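Local atomic coordinates of cadherin-23 (PDB entry 5UZ8), a protein that probably serves as a calcium-dependent cell adhesion molecule in hearing, forming part of the extracellular filament that takes part in mechanotransduction. Residues T27-V32 with V68-T73; L52-Y57 with H80-T85; V74-V79 with L104-I109; S145-L150 with D193-V198. All blocks are in the same frame, centred on the assembly; numbering follows the deposited sequence. Where two conformers were deposited one is given.

Contact 1: residues T27-V32 with V68-T73; sequences TTLIAV and VIANRT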
loop_
_atom_site.group_PDB
_atom_site.type_symbol
_atom_site.label_atom_id
_atom_site.label_comp_id
_atom_site.label_asym_id
_atom_site.label_seq_id
_atom_site.Cartn_x
_atom_site.Cartn_y
_atom_site.Cartn_z
ATOM N N THR A 27 -32.211 13.829 -19.985
ATOM C CA THR A 27 -31.556 15.098 -19.713
ATOM C C THR A 27 -31.379 15.866 -21.016
ATOM O O THR A 27 -30.976 15.277 -22.035
ATOM C CB THR A 27 -30.182 14.890 -19.071
ATOM O OG1 THR A 27 -30.352 14.248 -17.810
ATOM C CG2 THR A 27 -29.417 16.234 -18.840
ATOM N N THR A 28 -31.710 17.156 -20.983
ATOM C CA THR A 28 -31.553 17.996 -22.155
ATOM C C THR A 28 -30.071 18.248 -22.375
ATOM O O THR A 28 -29.360 18.700 -21.465
ATOM C CB THR A 28 -32.292 19.335 -22.009
ATOM O OG1 THR A 28 -33.702 19.097 -21.939
ATOM C CG2 THR A 28 -31.997 20.260 -23.175
ATOM N N LEU A 29 -29.604 17.920 -23.568
ATOM C CA LEU A 29 -28.200 18.071 -23.897
ATOM C C LEU A 29 -27.941 19.350 -24.695
ATOM O O LEU A 29 -26.928 20.001 -24.490
ATOM C CB LEU A 29 -27.721 16.886 -24.677
ATOM C CG LEU A 29 -27.919 15.529 -24.012
ATOM C CD1 LEU A 29 -27.322 14.471 -24.926
ATOM C CD2 LEU A 29 -27.308 15.483 -22.630
ATOM N N ILE A 30 -28.834 19.674 -25.616
ATOM C CA ILE A 30 -28.732 20.888 -26.414
ATOM C C ILE A 30 -30.086 21.133 -27.013
ATOM O O ILE A 30 -30.837 20.203 -27.227
ATOM C CB ILE A 30 -27.647 20.763 -27.509
ATOM C CG1 ILE A 30 -27.361 22.121 -28.170
ATOM C CG2 ILE A 30 -27.968 19.668 -28.550
ATOM C CD1 ILE A 30 -26.104 22.061 -29.033
ATOM N N ALA A 31 -30.412 22.397 -27.259
ATOM C CA ALA A 31 -31.623 22.726 -27.982
ATOM C C ALA A 31 -31.290 23.636 -29.126
ATOM O O ALA A 31 -30.659 24.669 -28.916
ATOM C CB ALA A 31 -32.616 23.393 -27.067
ATOM N N VAL A 32 -31.673 23.218 -30.325
ATOM C CA VAL A 32 -31.432 23.996 -31.538
ATOM C C VAL A 32 -32.771 24.352 -32.157
ATOM O O VAL A 32 -33.801 23.771 -31.806
ATOM C CB VAL A 32 -30.554 23.238 -32.538
ATOM C CG1 VAL A 32 -29.264 22.779 -31.890
ATOM C CG2 VAL A 32 -31.288 22.061 -33.154
ATOM N N VAL A 68 -32.663 18.141 -27.921
ATOM C CA VAL A 68 -31.949 16.873 -27.956
ATOM C C VAL A 68 -31.693 16.461 -26.515
ATOM O O VAL A 68 -31.148 17.249 -25.723
ATOM C CB VAL A 68 -30.615 16.995 -28.711
ATOM C CG1 VAL A 68 -29.853 15.676 -28.675
ATOM C CG2 VAL A 68 -30.870 17.450 -30.153
ATOM N N ILE A 69 -32.105 15.238 -26.205
ATOM C CA ILE A 69 -31.979 14.667 -24.868
ATOM C C ILE A 69 -31.103 13.414 -24.887
ATOM O O ILE A 69 -30.893 12.786 -25.931
ATOM C CB ILE A 69 -33.357 14.342 -24.255
ATOM C CG1 ILE A 69 -34.057 13.192 -25.021
ATOM C CG2 ILE A 69 -34.225 15.592 -24.227
ATOM C CD1 ILE A 69 -35.449 12.818 -24.534
ATOM N N ALA A 70 -30.598 13.066 -23.712
ATOM C CA ALA A 70 -29.837 11.846 -23.524
ATOM C C ALA A 70 -30.694 10.576 -23.717
ATOM O O ALA A 70 -31.813 10.471 -23.203
ATOM C CB ALA A 70 -29.168 11.850 -22.143
ATOM N N ASN A 71 -30.135 9.629 -24.469
ATOM C CA ASN A 71 -30.639 8.289 -24.622
ATOM C C ASN A 71 -29.833 7.402 -23.670
ATOM O O ASN A 71 -30.108 7.439 -22.481
ATOM C CB ASN A 71 -30.626 7.860 -26.095
ATOM C CG ASN A 71 -31.239 6.496 -26.328
ATOM O OD1 ASN A 71 -31.777 5.863 -25.413
ATOM N ND2 ASN A 71 -31.201 6.039 -27.585
ATOM N N ARG A 72 -28.862 6.629 -24.157
ATOM C CA ARG A 72 -27.961 5.958 -23.243
ATOM C C ARG A 72 -27.098 6.999 -22.535
ATOM O O ARG A 72 -26.777 8.057 -23.089
ATOM C CB ARG A 72 -27.113 4.910 -23.961
ATOM C CG ARG A 72 -27.951 3.742 -24.413
ATOM C CD ARG A 72 -27.203 2.819 -25.348
ATOM N NE ARG A 72 -28.069 1.706 -25.708
ATOM C CZ ARG A 72 -29.069 1.756 -26.585
ATOM N NH1 ARG A 72 -29.344 2.881 -27.273
ATOM N NH2 ARG A 72 -29.794 0.646 -26.784
ATOM N N THR A 73 -26.735 6.695 -21.293
ATOM C CA THR A 73 -25.772 7.552 -20.596
ATOM C C THR A 73 -24.381 7.368 -21.176
ATOM O O THR A 73 -23.985 6.276 -21.533
ATOM C CB THR A 73 -25.694 7.254 -19.098
ATOM O OG1 THR A 73 -25.407 5.857 -18.906
ATOM C CG2 THR A 73 -26.996 7.630 -18.461
#
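With CG1 of Ile30 anti to the backbone N (chi1 -169°), its CG2 methyl is left between N and the carbonyl carbon and lies 3.8 Å from Val68 CB, the two side chains running side by side. Leu29 has CG beside its backbone N (chi1 -56°), which carries the isobutyl group along the neighbouring strand to Ala70: Leu29 CG lies 3.7 Å from Ala70 N, and Leu29 CD2 meets Ala70 CB at 4.1 Å. The strands are antiparallel, their short axes at 165°, and the pairing slips by one residue between Thr28–Ile69 and Ile30–Val68. Leu29 and Ile30 therefore both face Val68, a classic beta bulge. Val68 O receives Leu29 N at 2.7 Å and, weakly, Ile30 N at 3.4 Å, while Val68 N donates to Ile30 O at 2.8 Å in a nearly linear approach to the carbonyl. Ala70 N bonds to Thr27 O at 2.8 Å, and Ile69 CA offers that same oxygen a C-H contact. An alanine at Leu29 is likely to open a gap beside Ala70, since the branch that covers this backbone would be gone although the bulge bonds are made by main-chain atoms. Strand 28-35 is thus joined to strand 66-70 within a four-stranded antiparallel sheet, whose next strand, 58-60, supplies Val58 against both Leu29 and Val68. Across the sandwich, Leu29 and Ile30 pack on Leu104 of strand 97-107, and strand 15-20 adds Val19 against Leu29 and Tyr15 against Ile30.

Contact 2: residues L52-Y57 with H80-T85; sequences LTPPGY and HWLNFT
Leu82 CD2 wedges against both Tyr57 and Pro54, while CD1 reaches only Tyr57 CB, and the leucine crosses each partner at about a right angle. Leu82 CD2 is 3.6 Å from Tyr57 CD2, approaching the ring obliquely, and 3.7 Å from Pro54 CD. CG of the leucine lies beside its backbone N (chi1 -65°), which directs the methyl fork to the loop after strand 46-53. The peptide before Pro54 is cis, and Pro54 O lies in the plane of the Tyr57 ring, at its edge. Farther along, Leu52 slants across Phe84, with Leu52 CD1 4.0 Å from Phe84 CB, the root of the aromatic side chain and not its ring.

Between these apolar meetings Thr53 and Asn83 form an antiparallel hydrogen-bonded pair. Thr53 N approaches Asn83 O almost in line with the carbonyl at 2.8 Å, whereas Asn83 N comes to Thr53 O from 39° above the carbonyl plane, at 3.0 Å. Two waters extend the pairing: one donates to both Thr53 O and Trp81 O, the other to Pro54 O and Asn83 O, so both carbonyls of the bridge have a second donor. The pair closes the edge of a mixed four-stranded sheet, in which 46-53 is outermost and 81-89 lies next to it. Leu82 and Phe84 also pack on Val58 of a second, facing sheet, and the two sheets form the Greek-key beta sandwich of a cadherin repeat.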
loop_
_atom_site.group_PDB
_atom_site.type_symbol
_atom_site.label_atom_id
_atom_site.label_comp_id
_atom_site.label_asym_id
_atom_site.label_seq_id
_atom_site.Cartn_x
_atom_site.Cartn_y
_atom_site.Cartn_z
ATOM N N LEU A 52 -25.275 9.710 -36.313
ATOM C CA LEU A 52 -24.873 9.734 -34.903
ATOM C C LEU A 52 -23.552 9.020 -34.738
ATOM O O LEU A 52 -23.461 7.826 -35.027
ATOM C CB LEU A 52 -25.916 9.109 -33.990
ATOM C CG LEU A 52 -27.053 10.078 -33.599
ATOM C CD1 LEU A 52 -27.833 10.500 -34.832
ATOM C CD2 LEU A 52 -27.941 9.374 -32.598
ATOM N N THR A 53 -22.552 9.761 -34.263
ATOM C CA THR A 53 -21.168 9.297 -34.226
ATOM C C THR A 53 -20.534 9.596 -32.868
ATOM O O THR A 53 -20.109 10.748 -32.656
ATOM C CB THR A 53 -20.372 10.007 -35.367
ATOM O OG1 THR A 53 -20.942 9.622 -36.622
ATOM C CG2 THR A 53 -18.921 9.565 -35.382
ATOM N N PRO A 54 -20.472 8.628 -31.930
ATOM C CA PRO A 54 -21.044 7.260 -32.030
ATOM C C PRO A 54 -22.566 7.209 -31.793
ATOM O O PRO A 54 -23.125 8.173 -31.241
ATOM C CB PRO A 54 -20.353 6.543 -30.864
ATOM C CG PRO A 54 -20.198 7.637 -29.813
ATOM C CD PRO A 54 -20.000 8.925 -30.566
ATOM N N PRO A 55 -23.221 6.074 -32.148
ATOM C CA PRO A 55 -24.665 6.028 -31.987
ATOM C C PRO A 55 -25.110 5.648 -30.572
ATOM O O PRO A 55 -24.326 5.134 -29.760
ATOM C CB PRO A 55 -25.093 4.940 -32.990
ATOM C CG PRO A 55 -23.937 3.999 -33.029
ATOM C CD PRO A 55 -22.726 4.900 -32.895
ATOM N N GLY A 56 -26.376 5.914 -30.292
ATOM C CA GLY A 56 -27.008 5.410 -29.094
ATOM C C GLY A 56 -27.189 6.349 -27.925
ATOM O O GLY A 56 -27.872 5.975 -26.967
ATOM N N TYR A 57 -26.600 7.552 -27.985
ATOM C CA TYR A 57 -26.526 8.429 -26.839
ATOM C C TYR A 57 -27.438 9.642 -26.845
ATOM O O TYR A 57 -27.589 10.294 -25.786
ATOM C CB TYR A 57 -25.093 8.891 -26.587
ATOM C CG TYR A 57 -24.111 7.750 -26.352
ATOM C CD1 TYR A 57 -23.910 7.221 -25.069
ATOM C CD2 TYR A 57 -23.358 7.253 -27.384
ATOM C CE1 TYR A 57 -22.992 6.210 -24.853
ATOM C CE2 TYR A 57 -22.456 6.220 -27.180
ATOM C CZ TYR A 57 -22.277 5.720 -25.908
ATOM O OH TYR A 57 -21.379 4.715 -25.701
ATOM N N HIS A 80 -15.360 10.789 -25.880
ATOM C CA HIS A 80 -15.065 12.214 -25.631
ATOM C C HIS A 80 -15.978 13.186 -26.373
ATOM O O HIS A 80 -16.138 14.320 -25.929
ATOM C CB HIS A 80 -13.586 12.524 -25.923
ATOM C CG HIS A 80 -12.622 11.877 -24.971
ATOM N ND1 HIS A 80 -11.256 11.912 -25.158
ATOM C CD2 HIS A 80 -12.829 11.190 -23.823
ATOM C CE1 HIS A 80 -10.664 11.267 -24.164
ATOM N NE2 HIS A 80 -11.598 10.795 -23.354
ATOM N N TRP A 81 -16.560 12.767 -27.501
ATOM C CA TRP A 81 -17.409 13.628 -28.318
ATOM C C TRP A 81 -18.638 12.853 -28.810
ATOM O O TRP A 81 -18.514 11.726 -29.264
ATOM C CB TRP A 81 -16.610 14.155 -29.528
ATOM C CG TRP A 81 -15.560 15.137 -29.102
ATOM C CD1 TRP A 81 -14.293 14.861 -28.761
ATOM C CD2 TRP A 81 -15.732 16.549 -28.934
ATOM N NE1 TRP A 81 -13.622 16.025 -28.377
ATOM C CE2 TRP A 81 -14.500 17.073 -28.479
ATOM C CE3 TRP A 81 -16.807 17.432 -29.148
ATOM C CZ2 TRP A 81 -14.313 18.429 -28.224
ATOM C CZ3 TRP A 81 -16.619 18.800 -28.888
ATOM C CH2 TRP A 81 -15.387 19.278 -28.432
ATOM N N LEU A 82 -19.817 13.442 -28.673
ATOM C CA LEU A 82 -21.014 12.921 -29.336
ATOM C C LEU A 82 -21.319 13.869 -30.490
ATOM O O LEU A 82 -21.785 14.988 -30.259
ATOM C CB LEU A 82 -22.201 12.862 -28.390
ATOM C CG LEU A 82 -22.056 11.885 -27.229
ATOM C CD1 LEU A 82 -23.202 12.020 -26.240
ATOM C CD2 LEU A 82 -21.899 10.471 -27.754
ATOM N N ASN A 83 -21.053 13.419 -31.715
ATOM C CA ASN A 83 -21.294 14.238 -32.899
ATOM C C ASN A 83 -22.482 13.685 -33.688
ATOM O O ASN A 83 -22.721 12.465 -33.739
ATOM C CB ASN A 83 -20.025 14.309 -33.760
ATOM C CG ASN A 83 -18.824 14.808 -32.976
ATOM O OD1 ASN A 83 -18.969 15.582 -32.021
ATOM N ND2 ASN A 83 -17.645 14.329 -33.322
ATOM N N PHE A 84 -23.231 14.596 -34.309
ATOM C CA PHE A 84 -24.347 14.229 -35.140
ATOM C C PHE A 84 -24.760 15.424 -35.989
ATOM O O PHE A 84 -24.205 16.519 -35.865
ATOM C CB PHE A 84 -25.530 13.687 -34.311
ATOM C CG PHE A 84 -26.000 14.608 -33.248
ATOM C CD1 PHE A 84 -25.339 14.665 -32.015
ATOM C CD2 PHE A 84 -27.096 15.437 -33.456
ATOM C CE1 PHE A 84 -25.791 15.495 -31.015
ATOM C CE2 PHE A 84 -27.541 16.290 -32.447
ATOM C CZ PHE A 84 -26.886 16.314 -31.227
ATOM N N THR A 85 -25.719 15.173 -36.851
ATOM C CA THR A 85 -26.266 16.167 -37.742
ATOM C C THR A 85 -27.728 16.349 -37.404
ATOM O O THR A 85 -28.446 15.361 -37.208
ATOM C CB THR A 85 -26.141 15.662 -39.168
ATOM O OG1 THR A 85 -24.763 15.602 -39.517
ATOM C CG2 THR A 85 -26.848 16.546 -40.142
HETATM O O HOH W 1 -17.393 10.978 -31.762
HETATM O O HOH W 2 -23.505 11.011 -31.197
#

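Contact 3: residues V74-V79 with L104-I109; sequences VDYEEV and LEIVDI. With CA (calcium ion), chain J; CA (calcium ion), chain K.
Ile106, Tyr76 and Asp108 carry most of the buried surface. The Tyr76 ring touches the other two by face and by edge: Asp108 CB lies over one face, 3.7 Å from the ring centroid, a CH-pi contact, while Ile106 O and CG2 sit at the ring edge, the carbonyl oxygen 3.4 Å from Tyr76 CE1. CG of Tyr76 lies opposite its backbone N (chi1 -177°), which swings the ring across to strand 97-107. Ile106 also meets Val74 tip to tip, CD1 to CG1 at 4.0 Å.

Beside the ring, Asp108 OD1 binds one calcium ion at 2.2 Å; both oxygens of Glu77 grip the same ion, and Glu77 OE2 bridges to a second at 2.3 Å, which Asp75 OD1 also binds. The Glu77 and Asp108 carboxylates, their planes 66° apart, thus share a cation that probably offsets the repulsion between them. Asp75 OD1 further accepts Glu77 N, an Asx turn. A serine in place of Tyr76 has no ring under Asp108 CB and would probably leave that metal-binding side chain less firmly placed.

Ile109 O also binds the first ion, which Glu21, Asp111 and Asp144 complete; Glu21, Asp111 and two waters complete the second. Asp108 OD2 is hydrogen-bonded to Ser145 of the next repeat. The loop between strands 66-70 and 81-89 is thereby tied to the end of strand 97-107, where Ile106 packs on Leu82 and on Val19 of strand 15-20.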
loop_
_atom_site.group_PDB
_atom_site.type_symbol
_atom_site.label_atom_id
_atom_site.label_comp_id
_atom_site.label_asym_id
_atom_site.label_seq_id
_atom_site.Cartn_x
_atom_site.Cartn_y
_atom_site.Cartn_z
ATOM N N VAL A 74 -23.667 8.474 -21.287
ATOM C CA VAL A 74 -22.326 8.489 -21.878
ATOM C C VAL A 74 -21.266 8.430 -20.775
ATOM O O VAL A 74 -21.468 8.951 -19.670
ATOM C CB VAL A 74 -22.142 9.730 -22.774
ATOM C CG1 VAL A 74 -21.986 11.013 -21.968
ATOM C CG2 VAL A 74 -20.984 9.546 -23.734
ATOM N N ASP A 75 -20.176 7.766 -21.104
ATOM C CA ASP A 75 -19.035 7.554 -20.233
ATOM C C ASP A 75 -17.806 8.233 -20.869
ATOM O O ASP A 75 -17.361 7.836 -21.943
ATOM C CB ASP A 75 -18.802 6.047 -20.126
ATOM C CG ASP A 75 -17.640 5.678 -19.190
ATOM O OD1 ASP A 75 -17.018 6.560 -18.557
ATOM O OD2 ASP A 75 -17.342 4.481 -19.105
ATOM N N TYR A 76 -17.243 9.232 -20.188
ATOM C CA TYR A 76 -16.065 9.935 -20.677
ATOM C C TYR A 76 -14.918 8.960 -20.893
ATOM O O TYR A 76 -14.127 9.142 -21.791
ATOM C CB TYR A 76 -15.617 11.047 -19.704
ATOM C CG TYR A 76 -14.453 11.841 -20.228
ATOM C CD1 TYR A 76 -14.647 12.911 -21.138
ATOM C CD2 TYR A 76 -13.151 11.526 -19.864
ATOM C CE1 TYR A 76 -13.578 13.625 -21.622
ATOM C CE2 TYR A 76 -12.092 12.253 -20.342
ATOM C CZ TYR A 76 -12.307 13.278 -21.223
ATOM O OH TYR A 76 -11.239 13.977 -21.694
ATOM N N GLU A 77 -14.840 7.923 -20.068
ATOM C CA GLU A 77 -13.787 6.946 -20.234
ATOM C C GLU A 77 -13.922 6.112 -21.528
ATOM O O GLU A 77 -12.967 5.444 -21.892
ATOM C CB GLU A 77 -13.639 6.069 -18.983
ATOM C CG GLU A 77 -12.932 6.758 -17.827
ATOM C CD GLU A 77 -13.659 7.971 -17.236
ATOM O OE1 GLU A 77 -13.040 9.032 -17.264
ATOM O OE2 GLU A 77 -14.805 7.887 -16.708
ATOM N N GLU A 78 -15.078 6.208 -22.224
ATOM C CA GLU A 78 -15.302 5.543 -23.524
ATOM C C GLU A 78 -15.445 6.529 -24.680
ATOM O O GLU A 78 -15.030 6.232 -25.795
ATOM C CB GLU A 78 -16.573 4.688 -23.466
ATOM C CG GLU A 78 -16.491 3.526 -22.493
ATOM C CD GLU A 78 -15.369 2.565 -22.834
ATOM O OE1 GLU A 78 -14.950 2.520 -24.012
ATOM O OE2 GLU A 78 -14.890 1.858 -21.929
ATOM N N VAL A 79 -16.052 7.684 -24.416
ATOM C CA VAL A 79 -16.435 8.640 -25.459
ATOM C C VAL A 79 -16.108 10.071 -25.038
ATOM O O VAL A 79 -16.551 10.510 -23.992
ATOM C CB VAL A 79 -17.954 8.553 -25.697
ATOM C CG1 VAL A 79 -18.444 9.612 -26.679
ATOM C CG2 VAL A 79 -18.349 7.136 -26.119
ATOM N N LEU A 104 -21.077 17.652 -29.308
ATOM C CA LEU A 104 -21.231 17.678 -27.866
ATOM C C LEU A 104 -19.939 17.229 -27.202
ATOM O O LEU A 104 -19.457 16.109 -27.433
ATOM C CB LEU A 104 -22.414 16.816 -27.395
ATOM C CG LEU A 104 -23.768 17.148 -27.984
ATOM C CD1 LEU A 104 -24.799 16.144 -27.453
ATOM C CD2 LEU A 104 -24.172 18.578 -27.695
ATOM N N GLU A 105 -19.387 18.116 -26.389
ATOM C CA GLU A 105 -18.087 17.934 -25.749
ATOM C C GLU A 105 -18.321 17.261 -24.403
ATOM O O GLU A 105 -18.897 17.855 -23.500
ATOM C CB GLU A 105 -17.432 19.298 -25.552
ATOM C CG GLU A 105 -16.050 19.312 -24.901
ATOM C CD GLU A 105 -15.428 20.704 -24.919
ATOM O OE1 GLU A 105 -16.118 21.691 -25.236
ATOM O OE2 GLU A 105 -14.240 20.820 -24.640
ATOM N N ILE A 106 -17.916 16.007 -24.285
ATOM C CA ILE A 106 -18.146 15.281 -23.038
ATOM C C ILE A 106 -17.130 15.748 -21.984
ATOM O O ILE A 106 -15.942 15.908 -22.275
ATOM C CB ILE A 106 -18.125 13.753 -23.255
ATOM C CG1 ILE A 106 -19.078 13.333 -24.379
ATOM C CG2 ILE A 106 -18.513 13.021 -21.987
ATOM C CD1 ILE A 106 -20.462 13.938 -24.246
ATOM N N VAL A 107 -17.605 15.954 -20.756
ATOM C CA VAL A 107 -16.785 16.488 -19.666
ATOM C C VAL A 107 -16.566 15.374 -18.656
ATOM O O VAL A 107 -17.522 14.725 -18.213
ATOM C CB VAL A 107 -17.500 17.643 -18.983
ATOM C CG1 VAL A 107 -16.702 18.169 -17.797
ATOM C CG2 VAL A 107 -17.749 18.752 -19.996
ATOM N N ASP A 108 -15.302 15.147 -18.319
ATOM C CA ASP A 108 -14.917 14.139 -17.335
ATOM C C ASP A 108 -15.422 14.552 -15.955
ATOM O O ASP A 108 -15.261 15.715 -15.538
ATOM C CB ASP A 108 -13.381 14.059 -17.328
ATOM C CG ASP A 108 -12.805 13.011 -16.386
ATOM O OD1 ASP A 108 -13.394 11.907 -16.224
ATOM O OD2 ASP A 108 -11.684 13.281 -15.866
ATOM N N ILE A 109 -15.973 13.597 -15.229
ATOM C CA ILE A 109 -16.212 13.737 -13.780
ATOM C C ILE A 109 -15.346 12.723 -13.031
ATOM O O ILE A 109 -14.859 11.751 -13.611
ATOM C CB ILE A 109 -17.716 13.583 -13.387
ATOM C CG1 ILE A 109 -18.158 12.125 -13.415
ATOM C CG2 ILE A 109 -18.606 14.467 -14.257
ATOM C CD1 ILE A 109 -19.629 11.880 -13.095
HETATM CA CA CA J . -14.400 10.090 -15.395
HETATM CA CA CA K . -16.994 7.380 -16.354
HETATM O O HOH W 3 -16.183 5.397 -15.367
HETATM O O HOH W 4 -19.139 6.192 -16.458
#

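Contact 4: residues S145-L150 with D193-V198; sequences SGNFAL and DNPGDV. With CA (calcium ion), chain I.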
loop_
_atom_site.group_PDB
_atom_site.type_symbol
_atom_site.label_atom_id
_atom_site.label_comp_id
_atom_site.label_asym_id
_atom_site.label_seq_id
_atom_site.Cartn_x
_atom_site.Cartn_y
_atom_site.Cartn_z
ATOM N N SER A 145 -9.234 11.563 -15.986
ATOM C CA SER A 145 -8.309 12.423 -16.687
ATOM C C SER A 145 -7.937 13.649 -15.846
ATOM O O SER A 145 -8.634 14.035 -14.908
ATOM C CB SER A 145 -8.898 12.827 -18.030
ATOM O OG SER A 145 -9.036 11.634 -18.845
ATOM N N GLY A 146 -6.803 14.236 -16.183
ATOM C CA GLY A 146 -6.374 15.470 -15.553
ATOM C C GLY A 146 -6.258 15.288 -14.048
ATOM O O GLY A 146 -5.779 14.275 -13.607
ATOM N N ASN A 147 -6.665 16.300 -13.290
ATOM C CA ASN A 147 -6.512 16.276 -11.814
ATOM C C ASN A 147 -7.239 15.109 -11.156
ATOM O O ASN A 147 -6.772 14.575 -10.156
ATOM C CB ASN A 147 -6.963 17.574 -11.154
ATOM C CG ASN A 147 -6.133 17.903 -9.937
ATOM O OD1 ASN A 147 -4.941 18.194 -10.102
ATOM N ND2 ASN A 147 -6.714 17.858 -8.732
ATOM N N PHE A 148 -8.361 14.709 -11.748
ATOM C CA PHE A 148 -9.126 13.594 -11.251
ATOM C C PHE A 148 -8.412 12.251 -11.309
ATOM O O PHE A 148 -8.870 11.280 -10.685
ATOM C CB PHE A 148 -10.447 13.512 -12.037
ATOM C CG PHE A 148 -11.359 14.683 -11.855
ATOM C CD1 PHE A 148 -11.308 15.506 -10.719
ATOM C CD2 PHE A 148 -12.366 14.906 -12.781
ATOM C CE1 PHE A 148 -12.204 16.543 -10.553
ATOM C CE2 PHE A 148 -13.276 15.928 -12.612
ATOM C CZ PHE A 148 -13.199 16.770 -11.498
ATOM N N ALA A 149 -7.307 12.172 -12.051
ATOM C CA ALA A 149 -6.506 10.932 -12.147
ATOM C C ALA A 149 -5.087 11.075 -11.555
ATOM O O ALA A 149 -4.276 10.132 -11.664
ATOM C CB ALA A 149 -6.425 10.485 -13.603
ATOM N N LEU A 150 -4.791 12.222 -10.942
ATOM C CA LEU A 150 -3.551 12.400 -10.228
ATOM C C LEU A 150 -3.717 11.790 -8.852
ATOM O O LEU A 150 -4.751 11.993 -8.221
ATOM C CB LEU A 150 -3.175 13.863 -10.095
ATOM C CG LEU A 150 -2.878 14.573 -11.406
ATOM C CD1 LEU A 150 -2.410 15.998 -11.132
ATOM C CD2 LEU A 150 -1.800 13.797 -12.170
ATOM N N ASP A 193 -7.080 10.483 -5.021
ATOM C CA ASP A 193 -6.998 11.233 -6.258
ATOM C C ASP A 193 -7.330 12.710 -6.043
ATOM O O ASP A 193 -7.572 13.128 -4.917
ATOM C CB ASP A 193 -7.854 10.559 -7.360
ATOM C CG ASP A 193 -9.337 10.703 -7.133
ATOM O OD1 ASP A 193 -9.775 11.548 -6.308
ATOM O OD2 ASP A 193 -10.074 9.985 -7.836
ATOM N N ASN A 194 -7.337 13.485 -7.130
ATOM C CA ASN A 194 -7.860 14.844 -7.181
ATOM C C ASN A 194 -7.241 15.789 -6.131
ATOM O O ASN A 194 -7.949 16.395 -5.314
ATOM C CB ASN A 194 -9.420 14.823 -7.101
ATOM C CG ASN A 194 -10.066 16.150 -7.469
ATOM O OD1 ASN A 194 -9.473 17.012 -8.126
ATOM N ND2 ASN A 194 -11.336 16.313 -7.042
ATOM N N PRO A 195 -5.891 15.862 -6.116
ATOM C CA PRO A 195 -5.226 16.636 -5.076
ATOM C C PRO A 195 -5.632 18.105 -5.064
ATOM O O PRO A 195 -5.927 18.708 -6.096
ATOM C CB PRO A 195 -3.718 16.417 -5.381
ATOM C CG PRO A 195 -3.691 16.152 -6.862
ATOM C CD PRO A 195 -4.939 15.325 -7.106
ATOM N N GLY A 196 -5.717 18.654 -3.860
ATOM C CA GLY A 196 -6.050 20.037 -3.648
ATOM C C GLY A 196 -7.543 20.336 -3.602
ATOM O O GLY A 196 -7.932 21.409 -3.173
ATOM N N ASP A 197 -8.395 19.417 -4.047
ATOM C CA ASP A 197 -9.842 19.691 -4.072
ATOM C C ASP A 197 -10.386 19.379 -2.664
ATOM O O ASP A 197 -9.661 18.864 -1.786
ATOM C CB ASP A 197 -10.503 18.848 -5.190
ATOM C CG ASP A 197 -11.870 19.392 -5.668
ATOM O OD1 ASP A 197 -12.475 20.263 -5.001
ATOM O OD2 ASP A 197 -12.360 18.918 -6.719
ATOM N N VAL A 198 -11.643 19.723 -2.424
ATOM C CA VAL A 198 -12.279 19.398 -1.138
ATOM C C VAL A 198 -12.444 17.895 -0.968
ATOM O O VAL A 198 -12.609 17.175 -1.955
ATOM C CB VAL A 198 -13.657 20.089 -0.943
ATOM C CG1 VAL A 198 -13.454 21.547 -0.541
ATOM C CG2 VAL A 198 -14.546 19.959 -2.179
HETATM CA CA CA I . -10.365 9.509 -10.085
#
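The Phe148 ring presents its edge to the amide of Asn194: Asn194 CG lies in the ring plane, 3.5 Å from Phe148 CD1, and the amide stands almost upright to the ring, their planes 88° apart. The two side chains run alongside each other. A second amide, that of Asn147, is turned 77° from that of Asn194 and meets it by its nitrogen. Asn147 ND2 donates to Asn194 OD1 at 2.9 Å, a nearly straight bond, and to Pro195 O, also at 2.9 Å, on a lone pair of that carbonyl. Both acceptors lie close to the amide plane of Asn147, so its two N-H groups are spent on adjoining residues and its rotation is fixed.

Asn194 is held from its other end as well, since its ND2 donates to Asp197 OD2 at 2.8 Å across a type II turn, and to Asn201 O. The Asn194 backbone N makes two weak bonds across the contact, to Asn147 O and Leu150 O. Pro195 CD rests 3.8 Å from Leu150 CB, an apolar patch.

Phe148 O and Asp193 OD2 bind a calcium ion, at 2.4 Å and 2.3 Å; Asn110, Asn112, Asp142 and Asp144 complete the shell, and Asp193 OD1 is taken by Arg203 N. The short 3-10 turn and the loop after strand 184-193 are therefore joined by the metal on one side and by amide bonds on the other. The amide network beside the metal is consistent with positioning the carbonyl and carboxylate ligands, and losing calcium would probably leave Asp193 without its balancing charge.

How the contacts relate
Contacts 1, 2 and 3 belong to one cadherin repeat, and contact 4 to the next. Contact 1 joins strands of one sheet and contact 2 strands of the facing one; their loops meet where Asn71 N probably bonds to Tyr57 O. Contact 3 shares the second sheet with contact 2, through Leu82 O and Leu104 N, and packs Leu104 against Leu29 and Ile30 of contact 1. All four are partly buried, yet backbone pairing and aliphatic side chains dominate contacts 1 and 2, while contact 3 combines an apolar Ile106–Tyr76 patch with calcium carboxylates and contact 4 pairs calcium with amides. Contacts 3 and 4 touch across the inter-repeat junction, where Asp108 OD2 probably bonds to Ser145 N.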